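Local coordinates for alcohol dehydrogenase superfamily protein (Novosphingobium aromaticivorans, PDB 3GAZ) that is probably an NADP-dependent oxidoreductase of the medium-chain dehydrogenase/reductase superfamily, its physiological substrate not being known, at residues G33-I39 / Q107-A113; I66-L71 / L101-A106; P6-V12 / L22-P28. All coordinates share one frame; numbering follows the deposited sequence.

All three contacts lie on one side of the chain's centre. Contact 3 comes first along the chain: it pairs the strands of the N-terminal hairpin, 7-13 and 20-26. Contact 1 pairs strands 34-39 and 108-112, and contact 2 is nested in the loop it closes. Contacts 1 and 2 reach the same sheet, where strands 34-39 and 70-78 are neighbours, and their centres are about 11 Å apart. The centre of contact 3 lies about 14 Å from that of contact 1 and 12 Å from that of contact 2. Gln102 and residues 105-108 meet the hairpin and join it to the sheet of contact 1.

Contact 1 (G33-I39 / Q107-A113); sequences GQVLVQI and QFAAVDA
Strands 34-39 and 108-112 run antiparallel, with Val35 facing Val111 and Val37 facing Ala109 as hydrogen-bonded pairs. Val111 N to Val35 O is 2.9 Å and almost straight at 172°. The bond from Ala109 N to Val37 O is longer and more bent. At one end Ala113 N reaches Gly33 O, and a water also links that oxygen to Asp112 OD1. Asp112 OD2 forms a salt bridge with Arg114. At the other end a second water bridges Ile39 O and Gln107 O, and Gln107 O also accepts from Ile39 N at 2.8 Å.

On the face with Phe108, Gln38 lies alongside the ring and points the same way. Its amide plane is 29° from the ring plane, and Gln38 NE2 comes 3.7 Å from Phe108 CZ. Leu36 CD1 approaches Phe108 CB at 4.2 Å. This pairing belongs to the beta sheet of the GroES-like domain, where strand 34-39 has strand 70-78 as its other neighbour. Ile39 CD1 meets the methyl CB of Ala109 at 3.7 Å. Val37 CG2 and Val111 CG2 face each other at 4.4 Å, on the side packed by Leu116.

Gln34 turns CG away from its own carbonyl carbon (chi1 -57°) and extends its chain beyond it. Gln34 OE1 then lies 3.8 Å from Ala110 CB, while its hydrogen bond goes to Ala31 N. Shortening Gln34 to an alanine would probably leave Ala31 N without this acceptor and Ala110 CB less covered.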
loop_
_atom_site.group_PDB
_atom_site.type_symbol
_atom_site.label_atom_id
_atom_site.label_comp_id
_atom_site.label_asym_id
_atom_site.label_seq_id
_atom_site.Cartn_x
_atom_site.Cartn_y
_atom_site.Cartn_z
ATOM N N GLY A 33 11.201 -15.500 -1.404
ATOM C CA GLY A 33 11.250 -14.841 -0.113
ATOM C C GLY A 33 9.953 -14.941 0.672
ATOM O O GLY A 33 9.921 -14.579 1.847
ATOM N N GLN A 34 8.888 -15.428 0.037
ATOM C CA GLN A 34 7.588 -15.573 0.703
ATOM C C GLN A 34 7.210 -17.035 0.931
ATOM O O GLN A 34 7.766 -17.945 0.312
ATOM C CB GLN A 34 6.457 -14.966 -0.138
ATOM C CG GLN A 34 6.579 -13.508 -0.526
ATOM C CD GLN A 34 5.337 -13.029 -1.266
ATOM O OE1 GLN A 34 4.907 -13.645 -2.247
ATOM N NE2 GLN A 34 4.753 -11.930 -0.801
ATOM N N VAL A 35 6.241 -17.245 1.817
ATOM C CA VAL A 35 5.711 -18.575 2.088
ATOM C C VAL A 35 4.201 -18.405 2.012
ATOM O O VAL A 35 3.687 -17.318 2.285
ATOM C CB VAL A 35 6.090 -19.114 3.498
ATOM C CG1 VAL A 35 7.590 -19.334 3.589
ATOM C CG2 VAL A 35 5.609 -18.159 4.581
ATOM N N LEU A 36 3.494 -19.455 1.610
ATOM C CA LEU A 36 2.044 -19.383 1.530
ATOM C C LEU A 36 1.510 -19.915 2.843
ATOM O O LEU A 36 1.773 -21.058 3.212
ATOM C CB LEU A 36 1.510 -20.230 0.370
ATOM C CG LEU A 36 -0.010 -20.172 0.175
ATOM C CD1 LEU A 36 -0.429 -18.751 -0.202
ATOM C CD2 LEU A 36 -0.437 -21.156 -0.909
ATOM N N VAL A 37 0.765 -19.080 3.556
ATOM C CA VAL A 37 0.220 -19.487 4.833
ATOM C C VAL A 37 -1.245 -19.849 4.748
ATOM O O VAL A 37 -2.053 -19.088 4.218
ATOM C CB VAL A 37 0.361 -18.372 5.893
ATOM C CG1 VAL A 37 -0.238 -18.843 7.225
ATOM C CG2 VAL A 37 1.829 -17.994 6.064
ATOM N N GLN A 38 -1.581 -21.027 5.253
ATOM C CA GLN A 38 -2.967 -21.449 5.290
ATOM C C GLN A 38 -3.386 -20.895 6.641
ATOM O O GLN A 38 -2.951 -21.387 7.683
ATOM C CB GLN A 38 -3.073 -22.969 5.275
ATOM C CG GLN A 38 -4.499 -23.482 5.334
ATOM C CD GLN A 38 -4.590 -24.959 5.015
ATOM O OE1 GLN A 38 -3.899 -25.781 5.620
ATOM N NE2 GLN A 38 -5.446 -25.305 4.059
ATOM N N ILE A 39 -4.203 -19.850 6.613
ATOM C CA ILE A 39 -4.645 -19.180 7.828
ATOM C C ILE A 39 -5.714 -19.940 8.599
ATOM O O ILE A 39 -6.779 -20.250 8.064
ATOM C CB ILE A 39 -5.168 -17.762 7.494
ATOM C CG1 ILE A 39 -4.056 -16.954 6.810
ATOM C CG2 ILE A 39 -5.640 -17.066 8.769
ATOM C CD1 ILE A 39 -4.493 -15.576 6.310
ATOM N N GLN A 107 -8.543 -17.423 3.717
ATOM C CA GLN A 107 -8.053 -18.766 3.981
ATOM C C GLN A 107 -6.550 -18.869 3.750
ATOM O O GLN A 107 -5.890 -19.697 4.370
ATOM C CB GLN A 107 -8.781 -19.786 3.103
ATOM C CG GLN A 107 -10.260 -19.931 3.427
ATOM C CD GLN A 107 -10.926 -20.992 2.579
ATOM O OE1 GLN A 107 -10.780 -21.004 1.354
ATOM N NE2 GLN A 107 -11.667 -21.892 3.226
ATOM N N PHE A 108 -6.014 -18.026 2.865
ATOM C CA PHE A 108 -4.581 -18.045 2.560
ATOM C C PHE A 108 -3.982 -16.645 2.428
ATOM O O PHE A 108 -4.691 -15.671 2.194
ATOM C CB PHE A 108 -4.323 -18.784 1.242
ATOM C CG PHE A 108 -4.790 -20.206 1.236
ATOM C CD1 PHE A 108 -3.955 -21.226 1.679
ATOM C CD2 PHE A 108 -6.069 -20.527 0.790
ATOM C CE1 PHE A 108 -4.390 -22.552 1.679
ATOM C CE2 PHE A 108 -6.513 -21.848 0.787
ATOM C CZ PHE A 108 -5.673 -22.863 1.232
ATOM N N ALA A 109 -2.665 -16.567 2.568
ATOM C CA ALA A 109 -1.946 -15.310 2.426
ATOM C C ALA A 109 -0.483 -15.598 2.099
ATOM O O ALA A 109 0.151 -16.437 2.742
ATOM C CB ALA A 109 -2.043 -14.489 3.704
ATOM N N ALA A 110 0.032 -14.916 1.082
ATOM C CA ALA A 110 1.429 -15.056 0.677
ATOM C C ALA A 110 2.153 -14.007 1.516
ATOM O O ALA A 110 1.907 -12.809 1.362
ATOM C CB ALA A 110 1.581 -14.750 -0.811
ATOM N N VAL A 111 3.039 -14.459 2.399
ATOM C CA VAL A 111 3.740 -13.558 3.308
ATOM C C VAL A 111 5.260 -13.636 3.277
ATOM O O VAL A 111 5.836 -14.720 3.173
ATOM C CB VAL A 111 3.299 -13.827 4.765
ATOM C CG1 VAL A 111 3.961 -12.832 5.712
ATOM C CG2 VAL A 111 1.785 -13.757 4.866
ATOM N N ASP A 112 5.897 -12.471 3.396
ATOM C CA ASP A 112 7.354 -12.381 3.424
ATOM C C ASP A 112 7.791 -13.134 4.677
ATOM O O ASP A 112 7.360 -12.804 5.785
ATOM C CB ASP A 112 7.786 -10.914 3.517
ATOM C CG ASP A 112 9.295 -10.739 3.445
ATOM O OD1 ASP A 112 10.022 -11.367 4.247
ATOM O OD2 ASP A 112 9.755 -9.957 2.584
ATOM N N ALA A 113 8.648 -14.137 4.495
ATOM C CA ALA A 113 9.124 -14.972 5.594
ATOM C C ALA A 113 9.634 -14.198 6.807
ATOM O O ALA A 113 9.472 -14.641 7.943
ATOM C CB ALA A 113 10.214 -15.922 5.088
HETATM O O HOH W 1 11.864 -13.140 2.886
HETATM O O HOH W 2 -7.480 -21.437 5.676
#

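Contact 2 (I66-L71 / L101-A106); sequences ILGMDL and LQGTHA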
loop_
_atom_site.group_PDB
_atom_site.type_symbol
_atom_site.label_atom_id
_atom_site.label_comp_id
_atom_site.label_asym_id
_atom_site.label_seq_id
_atom_site.Cartn_x
_atom_site.Cartn_y
_atom_site.Cartn_z
ATOM N N ILE A 66 -9.238 -6.743 1.572
ATOM C CA ILE A 66 -9.377 -7.796 2.561
ATOM C C ILE A 66 -8.676 -7.216 3.779
ATOM O O ILE A 66 -7.500 -6.840 3.700
ATOM C CB ILE A 66 -8.662 -9.083 2.103
ATOM C CG1 ILE A 66 -9.386 -9.665 0.882
ATOM C CG2 ILE A 66 -8.613 -10.083 3.243
ATOM C CD1 ILE A 66 -8.619 -10.752 0.157
ATOM N N LEU A 67 -9.395 -7.117 4.894
ATOM C CA LEU A 67 -8.824 -6.546 6.111
ATOM C C LEU A 67 -8.309 -7.605 7.090
ATOM O O LEU A 67 -8.371 -8.801 6.810
ATOM C CB LEU A 67 -9.862 -5.639 6.785
ATOM C CG LEU A 67 -10.521 -4.639 5.827
ATOM C CD1 LEU A 67 -11.384 -3.651 6.618
ATOM C CD2 LEU A 67 -9.447 -3.898 5.038
ATOM N N GLY A 68 -7.791 -7.157 8.233
ATOM C CA GLY A 68 -7.245 -8.076 9.222
ATOM C C GLY A 68 -5.734 -7.994 9.136
ATOM O O GLY A 68 -5.176 -8.153 8.054
HETATM N N MSE A 69 -5.067 -7.764 10.263
HETATM C CA MSE A 69 -3.615 -7.613 10.267
HETATM C C MSE A 69 -2.816 -8.780 10.855
HETATM O O MSE A 69 -1.693 -9.048 10.418
HETATM C CB MSE A 69 -3.251 -6.320 11.015
HETATM C CG MSE A 69 -4.026 -5.090 10.547
HETATM SE SE MSE A 69 -3.738 -3.611 11.584
HETATM C CE MSE A 69 -5.014 -3.704 12.644
ATOM N N ASP A 70 -3.388 -9.455 11.850
ATOM C CA ASP A 70 -2.721 -10.577 12.521
ATOM C C ASP A 70 -3.194 -11.948 12.038
ATOM O O ASP A 70 -4.362 -12.127 11.687
ATOM C CB ASP A 70 -2.962 -10.531 14.034
ATOM C CG ASP A 70 -2.305 -9.338 14.716
ATOM O OD1 ASP A 70 -1.144 -9.017 14.382
ATOM O OD2 ASP A 70 -2.948 -8.739 15.613
ATOM N N LEU A 71 -2.285 -12.919 12.042
ATOM C CA LEU A 71 -2.653 -14.268 11.652
ATOM C C LEU A 71 -1.889 -15.338 12.412
ATOM O O LEU A 71 -0.889 -15.066 13.082
ATOM C CB LEU A 71 -2.460 -14.484 10.145
ATOM C CG LEU A 71 -1.071 -14.418 9.498
ATOM C CD1 LEU A 71 -0.176 -15.549 9.997
ATOM C CD2 LEU A 71 -1.240 -14.522 7.984
ATOM N N LEU A 101 -1.519 -4.219 1.545
ATOM C CA LEU A 101 -1.213 -5.632 1.752
ATOM C C LEU A 101 -2.505 -6.398 2.025
ATOM O O LEU A 101 -3.375 -5.911 2.756
ATOM C CB LEU A 101 -0.261 -5.798 2.942
ATOM C CG LEU A 101 1.174 -5.284 2.763
ATOM C CD1 LEU A 101 1.855 -5.186 4.112
ATOM C CD2 LEU A 101 1.947 -6.220 1.836
ATOM N N GLN A 102 -2.639 -7.584 1.434
ATOM C CA GLN A 102 -3.837 -8.386 1.655
ATOM C C GLN A 102 -4.034 -8.637 3.149
ATOM O O GLN A 102 -3.084 -8.965 3.859
ATOM C CB GLN A 102 -3.742 -9.743 0.951
ATOM C CG GLN A 102 -4.984 -10.590 1.195
ATOM C CD GLN A 102 -4.746 -12.072 1.008
ATOM O OE1 GLN A 102 -4.449 -12.534 -0.091
ATOM N NE2 GLN A 102 -4.880 -12.830 2.092
ATOM N N GLY A 103 -5.272 -8.500 3.614
ATOM C CA GLY A 103 -5.568 -8.724 5.020
ATOM C C GLY A 103 -5.613 -10.199 5.371
ATOM O O GLY A 103 -5.472 -11.060 4.495
ATOM N N THR A 104 -5.825 -10.510 6.647
ATOM C CA THR A 104 -5.858 -11.906 7.060
ATOM C C THR A 104 -7.245 -12.545 7.151
ATOM O O THR A 104 -7.367 -13.688 7.594
ATOM C CB THR A 104 -5.098 -12.104 8.392
ATOM O OG1 THR A 104 -5.741 -11.366 9.441
ATOM C CG2 THR A 104 -3.657 -11.624 8.244
ATOM N N HIS A 105 -8.288 -11.814 6.745
ATOM C CA HIS A 105 -9.644 -12.367 6.743
ATOM C C HIS A 105 -9.722 -13.201 5.461
ATOM O O HIS A 105 -10.527 -12.921 4.568
ATOM C CB HIS A 105 -10.699 -11.259 6.676
ATOM C CG HIS A 105 -10.695 -10.337 7.856
ATOM N ND1 HIS A 105 -11.359 -9.128 7.855
ATOM C CD2 HIS A 105 -10.117 -10.450 9.075
ATOM C CE1 HIS A 105 -11.190 -8.537 9.024
ATOM N NE2 HIS A 105 -10.441 -9.318 9.781
ATOM N N ALA A 106 -8.860 -14.207 5.369
ATOM C CA ALA A 106 -8.795 -15.063 4.188
ATOM C C ALA A 106 -8.243 -16.430 4.544
ATOM O O ALA A 106 -7.545 -16.584 5.543
ATOM C CB ALA A 106 -7.909 -14.415 3.126
HETATM O O HOH W 3 -12.028 -8.031 5.232
#
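The ring of His105 lies against the peptide of Leu67 and Gly68. Leu67 O sits 3.0 Å above one face of the His105 ring, offset toward the rim. Gly68 CA makes a CH-pi contact on the same face, 3.9 Å from the centroid of the His105 ring. Leu67 O also accepts the backbone bond from His105 N, at a C=O...N angle of 167°. Next to it, Thr104 N donates to Gly68 O from above the carbonyl plane. Gly68 and Gly103 let the two backbones come this close.

Thr104 OG1 lies between its own backbone N and carbonyl carbon (chi1 63°), and from there it donates to Asp70 O at 2.7 Å. Thr104 CG2 packs against Leu71 CB at 3.6 Å. The side chains of Ile66 and Gln102 lie side by side, Ile66 CD1 3.8 Å from Gln102 CG.

Further out, Gln102 NE2 bonds to Gly103 O and to Phe108 O, which ties this loop to strand 108-112. Thr104 OG1 also pairs with Ser42 OG. His105 is the centre of an inverse gamma turn. Within the GroES-like domain, the contact joins the loop before strand 108-112 to the loop that leads into strand 70-78 and to its first residues.

Leu67 O thus takes the His105 N-H while lying over the ring. The ring is held at both nitrogens, NE2 by Tyr315 OH and ND1 by a water shared with Leu67 N.

Contact 3 (P6-V12 / L22-P28); sequences PTMIAAV and LRKLARP
Arg27 turns the edge of its guanidinium to Thr7 O and one face to Pro6 CB. Arg27 NE and NH2 both donate to Thr7 O, at 3.0 and 3.1 Å, and the oxygen lies close to the guanidinium plane. The NH2 bond follows the direction of the Thr7 carbonyl, whereas NE comes from above the carbonyl plane. The Arg27 chain bends at chi3 (-60°), which turns this edge to Thr7 O at the start of strand 7-13. Arg27 N also bonds to Pro6 O.

Met8, a selenomethionine, crosses Pro28 at about a right angle, its SE 3.5 Å from Pro28 CD. Phe108 and Gln102 lie against the same Met8 side chain. Thr7 and Lys24 cross obliquely, and Thr7 OG1 lies 3.4 Å from Lys24 CG. Val12 CG2 meets Leu25 CD1 at 4.0 Å. On the face with Ile9, Leu22 CD2 touches Ala11 CB at 4.1 Å.

The backbones beneath are those of an antiparallel hairpin. Met8 pairs with Leu25 and Ala10 with Arg23, each by two hydrogen bonds; Arg23 N to Ala10 O is 2.8 Å. On its other side strand 7-13 meets residues 105-107, with bonds from Ile9 to Gln107 and from Ala11 to His105.

Arg23 reaches out of the hairpin. Its chain bends at chi2 and chi3, and one guanidinium face lies over Leu25 CD2. Its NH2 forms a salt bridge with Glu188 of the second subunit, and Leu25 packs there too. The two arginines thus differ in use: Arg27 uses two N-H groups on one backbone carbonyl, while Arg23 pairs with a carboxylate that probably balances its charge.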
loop_
_atom_site.group_PDB
_atom_site.type_symbol
_atom_site.label_atom_id
_atom_site.label_comp_id
_atom_site.label_asym_id
_atom_site.label_seq_id
_atom_site.Cartn_x
_atom_site.Cartn_y
_atom_site.Cartn_z
ATOM N N PRO A 6 -6.184 -22.576 -8.656
ATOM C CA PRO A 6 -6.917 -22.781 -7.387
ATOM C C PRO A 6 -7.404 -21.465 -6.784
ATOM O O PRO A 6 -6.815 -20.405 -7.000
ATOM C CB PRO A 6 -5.968 -23.494 -6.439
ATOM C CG PRO A 6 -4.626 -23.021 -6.959
ATOM C CD PRO A 6 -4.784 -23.002 -8.492
ATOM N N THR A 7 -8.485 -21.549 -6.018
ATOM C CA THR A 7 -9.079 -20.376 -5.401
ATOM C C THR A 7 -9.054 -20.461 -3.881
ATOM O O THR A 7 -8.514 -21.404 -3.306
ATOM C CB THR A 7 -10.545 -20.223 -5.840
ATOM O OG1 THR A 7 -11.289 -21.378 -5.417
ATOM C CG2 THR A 7 -10.635 -20.088 -7.352
HETATM N N MSE A 8 -9.642 -19.457 -3.241
HETATM C CA MSE A 8 -9.728 -19.406 -1.788
HETATM C C MSE A 8 -10.932 -18.550 -1.420
HETATM O O MSE A 8 -11.453 -17.809 -2.255
HETATM C CB MSE A 8 -8.457 -18.788 -1.169
HETATM C CG MSE A 8 -8.283 -17.274 -1.381
HETATM SE SE MSE A 8 -6.999 -16.497 -0.301
HETATM C CE MSE A 8 -7.025 -14.784 -0.931
ATOM N N ILE A 9 -11.379 -18.667 -0.175
ATOM C CA ILE A 9 -12.494 -17.869 0.310
ATOM C C ILE A 9 -11.887 -16.733 1.131
ATOM O O ILE A 9 -10.967 -16.952 1.920
ATOM C CB ILE A 9 -13.434 -18.682 1.240
ATOM C CG1 ILE A 9 -14.132 -19.791 0.450
ATOM C CG2 ILE A 9 -14.469 -17.754 1.881
ATOM C CD1 ILE A 9 -15.009 -19.286 -0.674
ATOM N N ALA A 10 -12.398 -15.525 0.940
ATOM C CA ALA A 10 -11.910 -14.375 1.682
ATOM C C ALA A 10 -13.059 -13.409 1.913
ATOM O O ALA A 10 -14.036 -13.393 1.161
ATOM C CB ALA A 10 -10.788 -13.676 0.909
ATOM N N ALA A 11 -12.943 -12.612 2.967
ATOM C CA ALA A 11 -13.959 -11.623 3.282
ATOM C C ALA A 11 -13.438 -10.304 2.732
ATOM O O ALA A 11 -12.320 -9.884 3.041
ATOM C CB ALA A 11 -14.163 -11.531 4.786
ATOM N N VAL A 12 -14.246 -9.659 1.904
ATOM C CA VAL A 12 -13.850 -8.400 1.307
ATOM C C VAL A 12 -14.771 -7.260 1.701
ATOM O O VAL A 12 -15.994 -7.401 1.660
ATOM C CB VAL A 12 -13.857 -8.496 -0.241
ATOM C CG1 VAL A 12 -13.399 -7.176 -0.849
ATOM C CG2 VAL A 12 -12.969 -9.637 -0.700
ATOM N N LEU A 22 -18.132 -12.373 1.679
ATOM C CA LEU A 22 -17.376 -13.583 1.395
ATOM C C LEU A 22 -17.303 -13.751 -0.122
ATOM O O LEU A 22 -18.329 -13.732 -0.807
ATOM C CB LEU A 22 -18.050 -14.803 2.025
ATOM C CG LEU A 22 -18.076 -14.835 3.554
ATOM C CD1 LEU A 22 -18.650 -16.161 4.019
ATOM C CD2 LEU A 22 -16.660 -14.656 4.099
ATOM N N ARG A 23 -16.091 -13.924 -0.634
ATOM C CA ARG A 23 -15.859 -14.068 -2.072
ATOM C C ARG A 23 -14.880 -15.206 -2.377
ATOM O O ARG A 23 -13.995 -15.496 -1.570
ATOM C CB ARG A 23 -15.258 -12.769 -2.627
ATOM C CG ARG A 23 -16.159 -11.541 -2.586
ATOM C CD ARG A 23 -17.280 -11.675 -3.596
ATOM N NE ARG A 23 -16.785 -12.111 -4.903
ATOM C CZ ARG A 23 -15.955 -11.408 -5.669
ATOM N NH1 ARG A 23 -15.516 -10.220 -5.268
ATOM N NH2 ARG A 23 -15.554 -11.898 -6.838
ATOM N N LYS A 24 -15.040 -15.850 -3.533
ATOM C CA LYS A 24 -14.103 -16.896 -3.932
ATOM C C LYS A 24 -13.155 -16.181 -4.889
ATOM O O LYS A 24 -13.564 -15.737 -5.960
ATOM C CB LYS A 24 -14.805 -18.050 -4.655
ATOM C CG LYS A 24 -13.835 -19.127 -5.156
ATOM C CD LYS A 24 -14.551 -20.374 -5.662
ATOM C CE LYS A 24 -15.336 -20.115 -6.941
ATOM N NZ LYS A 24 -16.078 -21.337 -7.387
ATOM N N LEU A 25 -11.894 -16.057 -4.489
ATOM C CA LEU A 25 -10.896 -15.352 -5.290
ATOM C C LEU A 25 -9.686 -16.213 -5.596
ATOM O O LEU A 25 -9.517 -17.296 -5.039
ATOM C CB LEU A 25 -10.418 -14.105 -4.538
ATOM C CG LEU A 25 -11.494 -13.179 -3.973
ATOM C CD1 LEU A 25 -10.863 -12.158 -3.036
ATOM C CD2 LEU A 25 -12.225 -12.497 -5.119
ATOM N N ALA A 26 -8.833 -15.707 -6.477
ATOM C CA ALA A 26 -7.618 -16.418 -6.843
ATOM C C ALA A 26 -6.781 -16.629 -5.586
ATOM O O ALA A 26 -6.638 -15.723 -4.760
ATOM C CB ALA A 26 -6.831 -15.610 -7.866
ATOM N N ARG A 27 -6.242 -17.831 -5.430
ATOM C CA ARG A 27 -5.407 -18.125 -4.277
ATOM C C ARG A 27 -4.026 -17.534 -4.553
ATOM O O ARG A 27 -3.458 -17.751 -5.617
ATOM C CB ARG A 27 -5.293 -19.635 -4.065
ATOM C CG ARG A 27 -4.539 -20.011 -2.802
ATOM C CD ARG A 27 -4.419 -21.518 -2.650
ATOM N NE ARG A 27 -5.727 -22.159 -2.570
ATOM C CZ ARG A 27 -5.916 -23.444 -2.288
ATOM N NH1 ARG A 27 -4.876 -24.237 -2.059
ATOM N NH2 ARG A 27 -7.147 -23.934 -2.227
ATOM N N PRO A 28 -3.478 -16.768 -3.598
ATOM C CA PRO A 28 -2.159 -16.152 -3.758
ATOM C C PRO A 28 -1.066 -17.185 -3.980
ATOM O O PRO A 28 -1.172 -18.329 -3.531
ATOM C CB PRO A 28 -1.964 -15.403 -2.443
ATOM C CG PRO A 28 -3.353 -15.067 -2.042
ATOM C CD PRO A 28 -4.095 -16.341 -2.333
#